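Local coordinates for protein terminal oxygenase component of carbazole 1,9a-dioxygenase (PDB 3GKQ) that probably dihydroxylates carbazole at its 1 and 9a carbons, passing electrons from a Rieske [2Fe-2S] cluster to a mononuclear iron centre that activates dioxygen, at residues H186-I189 against H190-S193; D230-G233 against E234-P238; S359-A362 against I363-R367. All coordinates share one frame; numbering follows the deposited sequence.

Contact 1. Residues H186-I189 against H190-S193; sequences HVFI and HKSS. With FE2 (Fe (II) ion), chain G.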
loop_
_atom_site.group_PDB
_atom_site.type_symbol
_atom_site.label_atom_id
_atom_site.label_comp_id
_atom_site.label_asym_id
_atom_site.label_seq_id
_atom_site.Cartn_x
_atom_site.Cartn_y
_atom_site.Cartn_z
ATOM N N HIS A 186 28.922 16.487 -0.592
ATOM C CA HIS A 186 28.122 15.754 -1.557
ATOM C C HIS A 186 28.523 15.925 -3.015
ATOM O O HIS A 186 28.061 15.167 -3.857
ATOM C CB HIS A 186 26.614 16.042 -1.359
ATOM C CG HIS A 186 26.037 17.083 -2.277
ATOM N ND1 HIS A 186 26.053 18.429 -1.982
ATOM C CD2 HIS A 186 25.353 16.963 -3.444
ATOM C CE1 HIS A 186 25.399 19.093 -2.923
ATOM N NE2 HIS A 186 24.963 18.227 -3.822
ATOM N N VAL A 187 29.395 16.887 -3.319
ATOM C CA VAL A 187 29.805 17.095 -4.711
ATOM C C VAL A 187 30.357 15.815 -5.352
ATOM O O VAL A 187 30.425 15.706 -6.575
ATOM C CB VAL A 187 30.861 18.236 -4.845
ATOM C CG1 VAL A 187 30.243 19.563 -4.432
ATOM C CG2 VAL A 187 32.082 17.938 -4.007
ATOM N N PHE A 188 30.737 14.852 -4.518
ATOM C CA PHE A 188 31.258 13.567 -4.982
ATOM C C PHE A 188 30.250 12.899 -5.924
ATOM O O PHE A 188 30.634 12.270 -6.916
ATOM C CB PHE A 188 31.528 12.657 -3.775
ATOM C CG PHE A 188 32.216 11.359 -4.117
ATOM C CD1 PHE A 188 33.576 11.332 -4.420
ATOM C CD2 PHE A 188 31.509 10.158 -4.111
ATOM C CE1 PHE A 188 34.226 10.123 -4.713
ATOM C CE2 PHE A 188 32.147 8.944 -4.403
ATOM C CZ PHE A 188 33.511 8.928 -4.702
ATOM N N ILE A 189 28.959 13.041 -5.619
ATOM C CA ILE A 189 27.916 12.434 -6.449
ATOM C C ILE A 189 27.796 13.099 -7.812
ATOM O O ILE A 189 27.199 12.536 -8.727
ATOM C CB ILE A 189 26.506 12.515 -5.800
ATOM C CG1 ILE A 189 26.114 13.978 -5.595
ATOM C CG2 ILE A 189 26.484 11.757 -4.495
ATOM C CD1 ILE A 189 24.636 14.174 -5.291
ATOM N N HIS A 190 28.345 14.302 -7.935
ATOM C CA HIS A 190 28.275 15.041 -9.191
ATOM C C HIS A 190 29.534 14.900 -10.065
ATOM O O HIS A 190 29.627 15.531 -11.117
ATOM C CB HIS A 190 28.040 16.530 -8.903
ATOM C CG HIS A 190 26.746 16.827 -8.204
ATOM N ND1 HIS A 190 25.520 16.497 -8.738
ATOM C CD2 HIS A 190 26.489 17.473 -7.040
ATOM C CE1 HIS A 190 24.563 16.930 -7.936
ATOM N NE2 HIS A 190 25.123 17.526 -6.900
ATOM N N LYS A 191 30.484 14.068 -9.647
ATOM C CA LYS A 191 31.735 13.910 -10.397
ATOM C C LYS A 191 31.625 13.462 -11.853
ATOM O O LYS A 191 32.577 13.622 -12.616
ATOM C CB LYS A 191 32.701 12.983 -9.639
ATOM C CG LYS A 191 32.263 11.531 -9.504
ATOM C CD LYS A 191 33.131 10.815 -8.462
ATOM C CE LYS A 191 32.703 9.368 -8.264
ATOM N NZ LYS A 191 31.281 9.267 -7.804
ATOM N N SER A 192 30.481 12.909 -12.245
ATOM C CA SER A 192 30.281 12.454 -13.622
ATOM C C SER A 192 29.282 13.312 -14.402
ATOM O O SER A 192 28.880 12.952 -15.507
ATOM C CB SER A 192 29.789 11.003 -13.640
ATOM O OG SER A 192 30.784 10.112 -13.171
ATOM N N SER A 193 28.895 14.448 -13.835
ATOM C CA SER A 193 27.923 15.332 -14.476
ATOM C C SER A 193 28.386 15.898 -15.817
ATOM O O SER A 193 29.540 16.293 -15.968
ATOM C CB SER A 193 27.575 16.485 -13.534
ATOM O OG SER A 193 26.670 17.383 -14.148
HETATM FE FE FE2 G . 23.987 18.514 -5.218
HETATM O O HOH W 1 28.175 11.888 -10.980
HETATM O O HOH W 2 24.621 20.425 -5.456
HETATM O O HOH W 3 22.500 19.592 -3.723
#
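His186 and His190 bind one iron(II) ion, each through NE2. Their spacing along the 3-10 segment brings the two nitrogens within 3.2 Å (His186 NE2 to His190 NE2), as fellow ligands and not as a hydrogen-bonded pair, with the ring planes at 71°. NE2 of His190 lies 2.3 Å from the iron; the bond from His186 is modelled unusually short, so its length is doubtful. With Asp334 the histidines form the facial triad of two histidines and one carboxylate found in Rieske oxygenases, and two waters fill further positions. The backbone oxygen of Asp183 holds ND1 of His186, fixing the ring's rotation with NE2 toward the metal. Ile189 lays CG1 over the centre of the His190 ring, 3.8 Å from its centroid, a CH-pi contact that isoleucine's ethyl branch, CG1 and CD1, is long enough to make.

Lys191 can be followed outward. Its first torsion (chi1 66°) sets CG between backbone N and carbonyl carbon, and CB and CG pass close beside the carbonyl oxygen of Phe188, with CG 3.1 Å from Phe188 O. CD skirts the same oxygen and the ring's CE1. CE stands over the ring face, 3.7 Å from Phe188 CZ. The last torsion (chi4 -60°) then folds NZ back, giving a cation-pi contact at 3.8 Å from the Phe188 centroid and a 3.2 Å hydrogen bond from Lys191 NZ to Phe188 O. Lys191 N grips that oxygen from the opposite face of its plane. The charge also meets Glu84 of the second subunit in a salt bridge.

The segment links helix 174-181 to helix 194-198, which Ser193 N-caps. Helix 332-346 supplies Asp334, the third protein ligand, on the same face of the iron, and Phe330 stacks on His190.

Contact 2. Residues D230-G233 against E234-P238; sequences DLLG and EHSVP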
loop_
_atom_site.group_PDB
_atom_site.type_symbol
_atom_site.label_atom_id
_atom_site.label_comp_id
_atom_site.label_asym_id
_atom_site.label_seq_id
_atom_site.Cartn_x
_atom_site.Cartn_y
_atom_site.Cartn_z
ATOM N N ASP A 230 27.818 28.629 4.282
ATOM C CA ASP A 230 28.787 27.552 4.297
ATOM C C ASP A 230 30.145 28.146 3.947
ATOM O O ASP A 230 30.378 28.579 2.816
ATOM C CB ASP A 230 28.378 26.473 3.298
ATOM C CG ASP A 230 29.460 25.449 3.071
ATOM O OD1 ASP A 230 30.264 25.201 3.997
ATOM O OD2 ASP A 230 29.493 24.876 1.962
ATOM N N LEU A 231 31.027 28.174 4.943
ATOM C CA LEU A 231 32.364 28.735 4.798
ATOM C C LEU A 231 33.478 27.681 4.738
ATOM O O LEU A 231 34.612 27.956 5.133
ATOM C CB LEU A 231 32.645 29.690 5.963
ATOM C CG LEU A 231 31.659 30.837 6.226
ATOM C CD1 LEU A 231 32.113 31.597 7.471
ATOM C CD2 LEU A 231 31.586 31.781 5.022
ATOM N N LEU A 232 33.161 26.484 4.255
ATOM C CA LEU A 232 34.161 25.422 4.159
ATOM C C LEU A 232 35.101 25.764 2.999
ATOM O O LEU A 232 36.310 25.527 3.068
ATOM C CB LEU A 232 33.479 24.076 3.896
ATOM C CG LEU A 232 34.207 22.766 4.249
ATOM C CD1 LEU A 232 33.415 21.591 3.702
ATOM C CD2 LEU A 232 35.603 22.746 3.672
ATOM N N GLY A 233 34.528 26.324 1.935
ATOM C CA GLY A 233 35.311 26.699 0.770
ATOM C C GLY A 233 36.489 27.579 1.137
ATOM O O GLY A 233 37.640 27.140 1.131
ATOM N N GLU A 234 36.186 28.827 1.477
ATOM C CA GLU A 234 37.192 29.811 1.848
ATOM C C GLU A 234 37.968 29.404 3.100
ATOM O O GLU A 234 38.756 30.191 3.625
ATOM C CB GLU A 234 36.506 31.167 2.068
ATOM C CG GLU A 234 37.446 32.345 2.310
ATOM C CD GLU A 234 36.697 33.645 2.568
ATOM O OE1 GLU A 234 35.976 34.110 1.654
ATOM O OE2 GLU A 234 36.824 34.200 3.683
ATOM N N HIS A 235 37.758 28.183 3.583
ATOM C CA HIS A 235 38.457 27.728 4.783
ATOM C C HIS A 235 38.834 26.249 4.752
ATOM O O HIS A 235 38.557 25.501 5.698
ATOM C CB HIS A 235 37.602 28.019 6.021
ATOM C CG HIS A 235 37.242 29.466 6.176
ATOM N ND1 HIS A 235 36.507 30.154 5.233
ATOM C CD2 HIS A 235 37.533 30.357 7.153
ATOM C CE1 HIS A 235 36.362 31.409 5.622
ATOM N NE2 HIS A 235 36.974 31.559 6.783
ATOM N N SER A 236 39.482 25.833 3.669
ATOM C CA SER A 236 39.901 24.442 3.520
ATOM C C SER A 236 40.849 24.262 2.340
ATOM O O SER A 236 41.295 25.231 1.722
ATOM C CB SER A 236 38.684 23.553 3.275
ATOM O OG SER A 236 38.178 23.776 1.965
ATOM N N VAL A 237 41.143 23.000 2.041
ATOM C CA VAL A 237 41.991 22.629 0.921
ATOM C C VAL A 237 41.126 21.686 0.088
ATOM O O VAL A 237 40.871 20.556 0.500
ATOM C CB VAL A 237 43.261 21.878 1.391
ATOM C CG1 VAL A 237 44.092 21.445 0.188
ATOM C CG2 VAL A 237 44.090 22.774 2.305
ATOM N N PRO A 238 40.650 22.144 -1.087
ATOM C CA PRO A 238 39.804 21.329 -1.971
ATOM C C PRO A 238 40.509 20.065 -2.470
ATOM O O PRO A 238 41.682 20.106 -2.838
ATOM C CB PRO A 238 39.452 22.297 -3.098
ATOM C CG PRO A 238 40.681 23.147 -3.189
ATOM C CD PRO A 238 40.999 23.422 -1.733
HETATM O O HOH W 4 33.117 28.771 1.263
#
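The imidazole of His235 meets the backbone oxygen of Leu231 obliquely, neither squarely over a face nor at an edge. ND1 of His235 is 2.9 Å from Leu231 O, yet the angle is too poor for a hydrogen bond. CB of Leu231 lies alongside the same corner of the ring, 4.0 Å from His235 ND1. A second flat group, the carboxylate of Asp230, is met from above its plane: Leu232 N donates to Asp230 OD1 over 3.2 Å, closing an Asx turn. A short acidic side chain suits this place because its oxygen can fold forward to the amide two residues on.

The carbonyl of Leu232 is the polar hub between the segments. Ser236 OG donates to Leu232 O at 2.8 Å, coming from above the carbonyl plane, 38° out of it. This follows from the serine's first torsion (chi1 72°), which puts OG between its own backbone N and carbonyl carbon. Packing beside the bond is tight: Leu232 CD2 stands only 3.2 Å from Ser236 CB. The amide of His235 turns to Leu232 O as well, though its modelled position is less sure. A water bridges the bend, giving a hydrogen to Asp230 O and accepting one from Glu234 N at 3.1 Å.

Leu232 is the hydrophobic anchor, buried against Phe207 and Pro209 of strand 206-209 and against Ala184. The Asx turn and the serine bond lie in a tight bend that carries the chain from strand 227-230, in the seven-stranded antiparallel sheet of the Bet v 1-like domain, into strand 236-244 of a separate three-stranded sheet.

Contact 3. Residues S359-A362 against I363-R367; sequences SDRA and IIEWR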
loop_
_atom_site.group_PDB
_atom_site.type_symbol
_atom_site.label_atom_id
_atom_site.label_comp_id
_atom_site.label_asym_id
_atom_site.label_seq_id
_atom_site.Cartn_x
_atom_site.Cartn_y
_atom_site.Cartn_z
ATOM N N SER A 359 32.793 17.914 7.546
ATOM C CA SER A 359 32.013 18.774 6.661
ATOM C C SER A 359 30.535 18.872 7.029
ATOM O O SER A 359 29.801 19.678 6.456
ATOM C CB SER A 359 32.159 18.316 5.208
ATOM O OG SER A 359 31.917 16.931 5.077
ATOM N N ASP A 360 30.099 18.060 7.987
ATOM C CA ASP A 360 28.704 18.089 8.404
ATOM C C ASP A 360 28.416 19.170 9.434
ATOM O O ASP A 360 27.275 19.332 9.864
ATOM C CB ASP A 360 28.279 16.721 8.939
ATOM C CG ASP A 360 28.226 15.671 7.849
ATOM O OD1 ASP A 360 27.644 15.966 6.778
ATOM O OD2 ASP A 360 28.756 14.562 8.057
ATOM N N ARG A 361 29.446 19.914 9.824
ATOM C CA ARG A 361 29.269 20.993 10.792
ATOM C C ARG A 361 28.248 21.996 10.253
ATOM O O ARG A 361 27.467 22.569 11.009
ATOM C CB ARG A 361 30.606 21.702 11.046
ATOM C CG ARG A 361 30.513 22.967 11.911
ATOM C CD ARG A 361 29.938 22.679 13.295
ATOM N NE ARG A 361 29.877 23.884 14.121
ATOM C CZ ARG A 361 30.919 24.422 14.751
ATOM N NH1 ARG A 361 32.121 23.862 14.658
ATOM N NH2 ARG A 361 30.763 25.528 15.470
ATOM N N ALA A 362 28.252 22.193 8.940
ATOM C CA ALA A 362 27.328 23.130 8.307
ATOM C C ALA A 362 25.859 22.717 8.465
ATOM O O ALA A 362 25.022 23.531 8.857
ATOM C CB ALA A 362 27.672 23.280 6.826
ATOM N N ILE A 363 25.543 21.461 8.161
ATOM C CA ILE A 363 24.165 20.992 8.276
ATOM C C ILE A 363 23.712 21.057 9.732
ATOM O O ILE A 363 22.555 21.371 10.022
ATOM C CB ILE A 363 23.999 19.540 7.743
ATOM C CG1 ILE A 363 22.513 19.211 7.585
ATOM C CG2 ILE A 363 24.614 18.547 8.704
ATOM C CD1 ILE A 363 21.784 20.133 6.616
ATOM N N ILE A 364 24.627 20.768 10.649
ATOM C CA ILE A 364 24.311 20.818 12.068
ATOM C C ILE A 364 23.934 22.246 12.463
ATOM O O ILE A 364 23.011 22.455 13.249
ATOM C CB ILE A 364 25.507 20.332 12.916
ATOM C CG1 ILE A 364 25.712 18.832 12.693
ATOM C CG2 ILE A 364 25.256 20.606 14.393
ATOM C CD1 ILE A 364 26.973 18.286 13.329
ATOM N N GLU A 365 24.640 23.228 11.913
ATOM C CA GLU A 365 24.340 24.622 12.220
ATOM C C GLU A 365 22.962 24.984 11.682
ATOM O O GLU A 365 22.241 25.778 12.289
ATOM C CB GLU A 365 25.398 25.558 11.619
ATOM C CG GLU A 365 26.709 25.568 12.386
ATOM C CD GLU A 365 26.517 25.932 13.849
ATOM O OE1 GLU A 365 25.928 26.999 14.129
ATOM O OE2 GLU A 365 26.954 25.150 14.718
ATOM N N TRP A 366 22.598 24.406 10.544
ATOM C CA TRP A 366 21.287 24.662 9.956
ATOM C C TRP A 366 20.183 24.067 10.837
ATOM O O TRP A 366 19.179 24.719 11.116
ATOM C CB TRP A 366 21.217 24.080 8.538
ATOM C CG TRP A 366 19.850 23.589 8.139
ATOM C CD1 TRP A 366 19.454 22.285 8.013
ATOM C CD2 TRP A 366 18.695 24.389 7.854
ATOM N NE1 TRP A 366 18.126 22.225 7.666
ATOM C CE2 TRP A 366 17.634 23.499 7.562
ATOM C CE3 TRP A 366 18.450 25.768 7.818
ATOM C CZ2 TRP A 366 16.347 23.946 7.236
ATOM C CZ3 TRP A 366 17.169 26.213 7.495
ATOM C CH2 TRP A 366 16.134 25.302 7.209
ATOM N N ARG A 367 20.379 22.833 11.286
ATOM C CA ARG A 367 19.388 22.173 12.128
ATOM C C ARG A 367 19.163 22.951 13.427
ATOM O O ARG A 367 18.033 23.054 13.905
ATOM C CB ARG A 367 19.827 20.725 12.405
ATOM C CG ARG A 367 20.422 20.083 11.153
ATOM C CD ARG A 367 20.034 18.644 10.878
ATOM N NE ARG A 367 20.679 17.687 11.758
ATOM C CZ ARG A 367 21.182 16.515 11.367
ATOM N NH1 ARG A 367 21.134 16.135 10.098
ATOM N NH2 ARG A 367 21.718 15.706 12.265
HETATM O O HOH W 5 27.208 20.358 6.034
#
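Asp360 makes the first direct bond of this run, Ile364 N to Asp360 O at 3.1 Å. Just before it, a water donates to Ser359 O and accepts from Ile363 N, so that an amide at the helix start is satisfied by solvent. Around the oxygen of Asp360 crowd two aliphatic branches, Ile363 CG2 at 3.0 Å from Asp360 O and Ile364 CG1 at 3.3 Å from it. The aspartate's OD2 accepts from Phe357 N and is hydrogen-bonded to NE2 of His74 of the second subunit, a ligand of that subunit's Rieske cluster.

Arg361 then bends at chi2 (60°), turning its chain alongside Glu365. NE donates almost straight, at 171°, to Glu365 OE2 over 3.2 Å in a salt bridge. The acceptor lies at the edge of the guanidinium, close to its plane, whereas the donor comes from above the carboxylate plane; the two planes stand 63° apart. NH1 has a second acidic partner, Glu213. A methionine in place of Arg361 would probably leave Glu365 and Glu213 without the positive charge they share. Behind the side chains, Glu365 N bonds Arg361 O at 3.0 Å.

Ala362 carries the ladder on, its oxygen accepting from Trp366 N at 3.1 Å. Its small methyl group suits a buried position against Phe182 and Thr216.

Backbone bonds from residue i+4 to residue i mark an alpha-helix, and the Arg-Glu pair is a familiar i, i+4 salt bridge along one side of it; these are the first turns of helix 361-373, whose start meets the neighbouring subunit's Rieske domain.

All three contacts belong to the catalytic, Bet v 1-like part of the chain and follow one another in series: iron-binding loop, inter-strand turn, then the start of helix 361-373. The centres of contacts 1 and 2 are about 17 Å apart, those of contacts 1 and 3 about 20 Å, without touching. Contacts 2 and 3, about 14 Å apart by centres, do meet: Leu232 CD1 packs 3.8 Å from Ser359 CB. Phe182 and Ala184, shortly before the iron ligands, add to this packing, Phe182 touching both Asp230 and Ala362. Contacts 1 and 3 also face the second subunit, consistent with electron transfer from its Rieske cluster across the interface to this iron.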